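Side-chain contacts in putative siderophore-degrading esterase (Eurofung) (Emericella nidulans, PDB 6GUO), which hydrolyses the ester bonds of the bacterial siderophore enterobactin, releasing its iron inside the fungal cell, and leaves triacetylfusarinine C uncleaved: residues R72-E75 with S76-S80; I192-N195 with N196-L200; N257-E260 with L261-E264. One frame throughout, in Å; residues are numbered along the deposited sequence.

Overall arrangement
All three contacts are local, made by side chains a few residues apart, and lie in series along an alpha/beta-hydrolase chain. Contact 1 closes helix 60-77, the crossover between the parallel strands 52-58 and 83-90, and reaches the second subunit of the homodimer. Contact 2, in the turns between strand 184-188 and helix 199-208, lies on the opposite side of the chain's centre, about 39 Å from contact 1, centre to centre. Contact 3, on helix 254-268, is about 13 Å from contact 2, again between centres, and touches it: Leu261 packs on Ile192 and Leu200. Contact 1 thus lies at the dimer interface, while contact 2 probably adjoins the proline-rich insertion that narrows the active site.

Contact 1: residues R72-E75 with S76-S80; sequences RRRE and SHRPS
Ser76 grips the carbonyl of Arg72 twice at the C-terminal end of helix 60-77, the helix of a beta-alpha-beta crossover in this alpha/beta-hydrolase fold. Ser76 N and Ser76 OG reach Arg72 O from opposite faces of the carbonyl plane, Ser76 OG at 2.8 Å. With chi1 at -66°, OG lies beside its own backbone N and points back along the helix. The same hydroxyl also bonds to Ser96 and Val97 of the second subunit, so this well-packed side, with Arg72 and Arg73, belongs to the dimer interface. Arg73 extends NH1 to Ala62 O of that subunit. At the margin of this interface the His77 ring meets Phe98 of the second subunit, while His77 CD2 lies 3.2 Å from Arg73 O.

The looser side carries Arg78, the first residue to leave helical geometry, though its N still bonds to Arg74 O at 2.8 Å. Its exposed side chain slants across Arg74, with Arg78 NE over one face of the Arg74 guanidinium, offset toward its rim, and the two planes 40° apart. The NE atoms of Arg74 and Arg78 are 3.7 Å apart, a proximity of like charges probably eased by the salt bridge from Arg74 to Glu81; Arg74 NH1 also bonds to Asn301. Beyond the helix the chain runs on, and Pro79 CA makes a CH...O contact with Glu75 O at 3.4 Å.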
loop_
_atom_site.group_PDB
_atom_site.type_symbol
_atom_site.label_atom_id
_atom_site.label_comp_id
_atom_site.label_asym_id
_atom_site.label_seq_id
_atom_site.Cartn_x
_atom_site.Cartn_y
_atom_site.Cartn_z
ATOM N N ARG A 72 4.343 8.815 -4.333
ATOM C CA ARG A 72 4.362 9.161 -5.754
ATOM C C ARG A 72 2.963 9.434 -6.312
ATOM O O ARG A 72 2.809 10.317 -7.149
ATOM C CB ARG A 72 5.101 8.106 -6.570
ATOM C CG ARG A 72 6.596 8.199 -6.325
ATOM C CD ARG A 72 7.383 7.041 -6.896
ATOM N NE ARG A 72 8.795 7.228 -6.574
ATOM C CZ ARG A 72 9.804 6.494 -7.040
ATOM N NH1 ARG A 72 9.593 5.480 -7.875
ATOM N NH2 ARG A 72 11.051 6.790 -6.663
ATOM N N ARG A 73 1.951 8.712 -5.824
ATOM C CA ARG A 73 0.560 9.035 -6.178
ATOM C C ARG A 73 0.183 10.427 -5.686
ATOM O O ARG A 73 -0.354 11.234 -6.449
ATOM C CB ARG A 73 -0.418 8.000 -5.620
ATOM C CG ARG A 73 -0.370 6.664 -6.342
ATOM C CD ARG A 73 -1.592 5.828 -6.027
ATOM N NE ARG A 73 -1.700 5.495 -4.608
ATOM C CZ ARG A 73 -1.195 4.409 -4.015
ATOM N NH1 ARG A 73 -0.510 3.486 -4.689
ATOM N NH2 ARG A 73 -1.393 4.235 -2.714
ATOM N N ARG A 74 0.485 10.719 -4.421
ATOM C CA ARG A 74 0.145 12.027 -3.854
ATOM C C ARG A 74 0.910 13.176 -4.512
ATOM O O ARG A 74 0.332 14.230 -4.783
ATOM C CB ARG A 74 0.356 12.052 -2.346
ATOM C CG ARG A 74 0.018 13.409 -1.750
ATOM C CD ARG A 74 -0.620 13.314 -0.386
ATOM N NE ARG A 74 -0.766 14.646 0.197
ATOM C CZ ARG A 74 -1.493 14.942 1.271
ATOM N NH1 ARG A 74 -1.529 16.200 1.705
ATOM N NH2 ARG A 74 -2.186 14.003 1.917
ATOM N N GLU A 75 2.204 12.971 -4.747
ATOM C CA GLU A 75 3.046 13.966 -5.427
ATOM C C GLU A 75 2.583 14.245 -6.866
ATOM O O GLU A 75 2.711 15.372 -7.343
ATOM C CB GLU A 75 4.527 13.549 -5.374
ATOM C CG GLU A 75 5.113 13.657 -3.966
ATOM C CD GLU A 75 6.388 12.849 -3.728
ATOM O OE1 GLU A 75 6.842 12.090 -4.620
ATOM O OE2 GLU A 75 6.936 12.964 -2.609
ATOM N N SER A 76 2.025 13.230 -7.533
ATOM C CA SER A 76 1.410 13.401 -8.855
ATOM C C SER A 76 0.165 14.283 -8.804
ATOM O O SER A 76 -0.045 15.109 -9.686
ATOM C CB SER A 76 1.033 12.047 -9.464
ATOM O OG SER A 76 2.189 11.283 -9.738
ATOM N N HIS A 77 -0.657 14.086 -7.778
ATOM C CA HIS A 77 -1.868 14.884 -7.568
ATOM C C HIS A 77 -1.587 16.292 -7.084
ATOM O O HIS A 77 -2.313 17.222 -7.433
ATOM C CB HIS A 77 -2.789 14.209 -6.552
ATOM C CG HIS A 77 -3.334 12.907 -7.026
ATOM N ND1 HIS A 77 -3.802 12.731 -8.307
ATOM C CD2 HIS A 77 -3.493 11.721 -6.399
ATOM C CE1 HIS A 77 -4.211 11.488 -8.455
ATOM N NE2 HIS A 77 -4.035 10.855 -7.310
ATOM N N ARG A 78 -0.551 16.436 -6.261
ATOM C CA ARG A 78 -0.240 17.700 -5.616
ATOM C C ARG A 78 1.213 18.076 -5.914
ATOM O O ARG A 78 2.068 17.999 -5.028
ATOM C CB ARG A 78 -0.495 17.576 -4.113
ATOM C CG ARG A 78 -1.929 17.197 -3.759
ATOM C CD ARG A 78 -2.093 17.000 -2.260
ATOM N NE ARG A 78 -3.316 16.264 -1.918
ATOM C CZ ARG A 78 -4.499 16.799 -1.600
ATOM N NH1 ARG A 78 -4.692 18.120 -1.571
ATOM N NH2 ARG A 78 -5.516 15.992 -1.305
ATOM N N PRO A 79 1.504 18.483 -7.171
ATOM C CA PRO A 79 2.891 18.781 -7.567
ATOM C C PRO A 79 3.574 19.913 -6.790
ATOM O O PRO A 79 4.803 19.932 -6.720
ATOM C CB PRO A 79 2.776 19.137 -9.060
ATOM C CG PRO A 79 1.337 19.434 -9.297
ATOM C CD PRO A 79 0.567 18.625 -8.303
ATOM N N SER A 80 2.797 20.834 -6.217
ATOM C CA SER A 80 3.350 21.922 -5.399
ATOM C C SER A 80 3.774 21.496 -3.993
ATOM O O SER A 80 4.503 22.237 -3.331
ATOM C CB SER A 80 2.361 23.085 -5.300
ATOM O OG SER A 80 2.167 23.667 -6.573
#

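Contact 2: residues I192-N195 with N196-L200; sequences IWWN and NRSIL
A water-bridged turn joins Ile192-Asn195 to Asn196-Leu200, in the connection that follows strand 184-188 of the alpha/beta-hydrolase sheet and leads into helix 199-208. The water donates to Ile192 O and, at 2.7 Å, to Trp194 O, and accepts from Ile199 N at 3.0 Å, tying two carbonyls of the first segment to Ile199 of the second. Asn195, Asn196 and Arg197 all have positive phi, a run of left-handed backbone that swings the chain round. Direct bonds close it: Arg197 N gives a straight N-H to Trp193 O (160°) but arrives well above the carbonyl plane, whereas Ser198 N meets Trp194 O at 3.3 Å, almost in line with its C=O, and makes a weak second bond to Asn195 O. Arg197 CA adds a CH...O contact to Ile192 O.

On the buried side, Ile192 CG2 is the meeting point of two branches, Leu200 CD2 at 3.8 Å and Ile199 CG2 at 4.0 Å, both side chains crossing Ile192 at about a right angle. Helices 166-177 and 254-268 cover this cluster. Apart from this cluster, Ser198 takes chi1 65°, which turns Ser198 OG back to the Trp194 indole, 3.4 Å from CZ3, while Asn195 CB lies over one face of the indole, offset toward its rim. The amide of the buried Asn195 bonds to the neighbouring loop, OD1 to Ile114 N and ND2 to His112 O. Those partners lie at what is probably the near end of the proline-rich insertion that reduces the diameter of the active site, so the two amide bonds are consistent with a part in holding it in place.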
loop_
_atom_site.group_PDB
_atom_site.type_symbol
_atom_site.label_atom_id
_atom_site.label_comp_id
_atom_site.label_asym_id
_atom_site.label_seq_id
_atom_site.Cartn_x
_atom_site.Cartn_y
_atom_site.Cartn_z
ATOM N N ILE A 192 2.868 -2.903 22.455
ATOM C CA ILE A 192 2.864 -2.295 23.787
ATOM C C ILE A 192 2.946 -3.387 24.859
ATOM O O ILE A 192 3.644 -3.215 25.854
ATOM C CB ILE A 192 1.649 -1.345 23.978
ATOM C CG1 ILE A 192 1.834 -0.111 23.082
ATOM C CG2 ILE A 192 1.493 -0.917 25.439
ATOM C CD1 ILE A 192 0.622 0.788 22.953
ATOM N N TRP A 193 2.277 -4.517 24.613
ATOM C CA TRP A 193 2.367 -5.725 25.458
ATOM C C TRP A 193 3.781 -6.202 25.814
ATOM O O TRP A 193 3.974 -6.796 26.876
ATOM C CB TRP A 193 1.616 -6.898 24.798
ATOM C CG TRP A 193 2.194 -7.332 23.479
ATOM C CD1 TRP A 193 1.839 -6.882 22.239
ATOM C CD2 TRP A 193 3.229 -8.302 23.271
ATOM N NE1 TRP A 193 2.589 -7.506 21.273
ATOM C CE2 TRP A 193 3.451 -8.383 21.876
ATOM C CE3 TRP A 193 3.989 -9.112 24.126
ATOM C CZ2 TRP A 193 4.401 -9.244 21.316
ATOM C CZ3 TRP A 193 4.940 -9.968 23.569
ATOM C CH2 TRP A 193 5.138 -10.022 22.177
ATOM N N TRP A 194 4.747 -5.961 24.926
ATOM C CA TRP A 194 6.090 -6.541 25.035
ATOM C C TRP A 194 6.751 -6.368 26.404
ATOM O O TRP A 194 6.770 -5.273 26.966
ATOM C CB TRP A 194 7.014 -5.986 23.944
ATOM C CG TRP A 194 8.373 -6.605 23.984
ATOM C CD1 TRP A 194 8.736 -7.821 23.485
ATOM C CD2 TRP A 194 9.543 -6.049 24.583
ATOM N NE1 TRP A 194 10.071 -8.052 23.723
ATOM C CE2 TRP A 194 10.590 -6.980 24.397
ATOM C CE3 TRP A 194 9.814 -4.850 25.253
ATOM C CZ2 TRP A 194 11.887 -6.750 24.862
ATOM C CZ3 TRP A 194 11.106 -4.620 25.717
ATOM C CH2 TRP A 194 12.126 -5.568 25.514
ATOM N N ASN A 195 7.287 -7.474 26.919
ATOM C CA ASN A 195 8.016 -7.499 28.180
ATOM C C ASN A 195 7.216 -6.875 29.325
ATOM O O ASN A 195 7.642 -5.894 29.941
ATOM C CB ASN A 195 9.372 -6.803 28.008
ATOM C CG ASN A 195 10.280 -7.009 29.194
ATOM O OD1 ASN A 195 10.200 -8.037 29.865
ATOM N ND2 ASN A 195 11.141 -6.029 29.469
ATOM N N ASN A 196 6.039 -7.443 29.582
ATOM C CA ASN A 196 5.132 -6.957 30.627
ATOM C C ASN A 196 4.885 -5.443 30.505
ATOM O O ASN A 196 4.933 -4.702 31.490
ATOM C CB ASN A 196 5.686 -7.328 32.013
ATOM C CG ASN A 196 4.662 -7.166 33.125
ATOM O OD1 ASN A 196 3.454 -7.210 32.893
ATOM N ND2 ASN A 196 5.147 -6.974 34.347
ATOM N N ARG A 197 4.646 -5.002 29.271
ATOM C CA ARG A 197 4.379 -3.598 28.955
ATOM C C ARG A 197 5.439 -2.620 29.464
ATOM O O ARG A 197 5.116 -1.547 29.974
ATOM C CB ARG A 197 2.984 -3.208 29.444
ATOM C CG ARG A 197 1.880 -3.967 28.737
ATOM C CD ARG A 197 0.526 -3.395 29.093
ATOM N NE ARG A 197 0.253 -3.584 30.513
ATOM C CZ ARG A 197 -0.622 -2.888 31.237
ATOM N NH1 ARG A 197 -1.361 -1.916 30.700
ATOM N NH2 ARG A 197 -0.759 -3.172 32.527
ATOM N N SER A 198 6.706 -2.983 29.283
ATOM C CA SER A 198 7.816 -2.145 29.743
ATOM C C SER A 198 7.850 -0.756 29.087
ATOM O O SER A 198 8.349 0.186 29.704
ATOM C CB SER A 198 9.164 -2.852 29.553
ATOM O OG SER A 198 9.457 -3.051 28.182
ATOM N N ILE A 199 7.309 -0.621 27.867
ATOM C CA ILE A 199 7.259 0.684 27.177
ATOM C C ILE A 199 6.456 1.741 27.946
ATOM O O ILE A 199 6.713 2.932 27.798
ATOM C CB ILE A 199 6.731 0.569 25.714
ATOM C CG1 ILE A 199 7.127 1.787 24.860
ATOM C CG2 ILE A 199 5.214 0.397 25.671
ATOM C CD1 ILE A 199 8.601 1.875 24.523
ATOM N N LEU A 200 5.487 1.305 28.752
ATOM C CA LEU A 200 4.677 2.223 29.559
ATOM C C LEU A 200 5.469 2.886 30.690
ATOM O O LEU A 200 5.154 4.012 31.083
ATOM C CB LEU A 200 3.432 1.511 30.102
ATOM C CG LEU A 200 2.484 0.918 29.050
ATOM C CD1 LEU A 200 1.223 0.395 29.725
ATOM C CD2 LEU A 200 2.128 1.912 27.951
HETATM O O HOH W 1 6.432 -2.743 26.004
#

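Contact 3: residues N257-E260 with L261-E264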
loop_
_atom_site.group_PDB
_atom_site.type_symbol
_atom_site.label_atom_id
_atom_site.label_comp_id
_atom_site.label_asym_id
_atom_site.label_seq_id
_atom_site.Cartn_x
_atom_site.Cartn_y
_atom_site.Cartn_z
ATOM N N ASN A 257 -4.627 -1.351 24.672
ATOM C CA ASN A 257 -3.313 -0.762 24.988
ATOM C C ASN A 257 -3.066 0.526 24.186
ATOM O O ASN A 257 -2.609 1.523 24.747
ATOM C CB ASN A 257 -2.157 -1.753 24.756
ATOM C CG ASN A 257 -2.045 -2.814 25.845
ATOM O OD1 ASN A 257 -2.693 -2.736 26.888
ATOM N ND2 ASN A 257 -1.205 -3.820 25.601
ATOM N N CYS A 258 -3.381 0.503 22.890
ATOM C CA CYS A 258 -3.246 1.694 22.042
ATOM C C CYS A 258 -4.133 2.844 22.494
ATOM O O CYS A 258 -3.658 3.975 22.633
ATOM C CB CYS A 258 -3.575 1.382 20.585
ATOM S SG CYS A 258 -2.263 0.513 19.727
ATOM N N GLU A 259 -5.418 2.549 22.700
ATOM C CA GLU A 259 -6.392 3.568 23.115
ATOM C C GLU A 259 -6.033 4.178 24.471
ATOM O O GLU A 259 -6.154 5.389 24.663
ATOM C CB GLU A 259 -7.817 2.992 23.156
ATOM C CG GLU A 259 -8.448 2.754 21.784
ATOM C CD GLU A 259 -8.855 4.029 21.049
ATOM O OE1 GLU A 259 -9.143 3.937 19.837
ATOM O OE2 GLU A 259 -8.894 5.123 21.656
ATOM N N GLU A 260 -5.580 3.340 25.400
ATOM C CA GLU A 260 -5.171 3.815 26.728
ATOM C C GLU A 260 -3.898 4.653 26.680
ATOM O O GLU A 260 -3.806 5.665 27.376
ATOM C CB GLU A 260 -5.022 2.650 27.710
ATOM C CG GLU A 260 -6.363 2.161 28.237
ATOM C CD GLU A 260 -6.328 0.743 28.764
ATOM O OE1 GLU A 260 -5.251 0.271 29.190
ATOM O OE2 GLU A 260 -7.394 0.088 28.751
ATOM N N LEU A 261 -2.930 4.244 25.859
ATOM C CA LEU A 261 -1.712 5.044 25.660
ATOM C C LEU A 261 -2.045 6.393 25.036
ATOM O O LEU A 261 -1.529 7.429 25.474
ATOM C CB LEU A 261 -0.690 4.307 24.789
ATOM C CG LEU A 261 0.631 5.047 24.525
ATOM C CD1 LEU A 261 1.346 5.387 25.825
ATOM C CD2 LEU A 261 1.533 4.226 23.621
ATOM N N TYR A 262 -2.898 6.375 24.013
ATOM C CA TYR A 262 -3.426 7.606 23.422
ATOM C C TYR A 262 -4.023 8.524 24.491
ATOM O O TYR A 262 -3.675 9.709 24.562
ATOM C CB TYR A 262 -4.478 7.294 22.347
ATOM C CG TYR A 262 -5.241 8.510 21.875
ATOM C CD1 TYR A 262 -4.705 9.361 20.913
ATOM C CD2 TYR A 262 -6.499 8.818 22.400
ATOM C CE1 TYR A 262 -5.401 10.479 20.478
ATOM C CE2 TYR A 262 -7.197 9.938 21.976
ATOM C CZ TYR A 262 -6.643 10.765 21.015
ATOM O OH TYR A 262 -7.330 11.876 20.587
ATOM N N SER A 263 -4.907 7.967 25.318
ATOM C CA SER A 263 -5.589 8.733 26.368
ATOM C C SER A 263 -4.616 9.351 27.377
ATOM O O SER A 263 -4.758 10.524 27.729
ATOM C CB SER A 263 -6.620 7.864 27.091
ATOM O OG SER A 263 -7.676 7.509 26.210
ATOM N N GLU A 264 -3.635 8.562 27.821
ATOM C CA GLU A 264 -2.590 9.044 28.741
ATOM C C GLU A 264 -1.787 10.188 28.144
ATOM O O GLU A 264 -1.586 11.218 28.794
ATOM C CB GLU A 264 -1.613 7.922 29.134
ATOM C CG GLU A 264 -2.049 7.073 30.318
ATOM C CD GLU A 264 -0.895 6.297 30.929
ATOM O OE1 GLU A 264 0.018 6.932 31.496
ATOM O OE2 GLU A 264 -0.899 5.052 30.845
HETATM O O HOH W 2 -8.807 6.482 23.944
#
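Asn257 O receives the N-H of Leu261 at 3.0 Å, the first of four consecutive i to i+4 bonds between the two segments, midway along helix 254-268, which packs beside the sheet of this alpha/beta-hydrolase fold. Asn257 OD1 accepts from Arg253, one turn earlier. Leu261 has CG anti to its own N (chi1 -180°), and its branches lead off the helix to Ile192, Leu200 and Ala203.

Next, Cys258 O takes the N-H of Tyr262 at 2.9 Å and a nearly straight 170°. The Cys258 side chain leaves the backbone away from Leu261-Glu264 and packs against Pro190 and Phe224.

Glu259 is the polar centre of the contact. Its carbonyl accepts from Ser263 N and lies at the edge of the Tyr262 ring, near the ring plane; Tyr262 CD2 is 4.1 Å from Glu259 O. The ring itself goes down to strands 219-225 and 273-279, packing on Leu222, Leu274 and Val276. A water donates to Glu259 OE2 at 2.7 Å and is hydrogen-bonded to Ser263 OG, bridging the two side chains.

On the exposed side, Glu260 O accepts from Glu264 N at 2.9 Å. Although the two carboxylates follow each other by one turn, they diverge to separate arginines, Glu260 to Arg253 and Glu264 to Arg204, which probably eases any repulsion; OE1 of Glu260 and OE2 of Glu264 stay 6.7 Å apart.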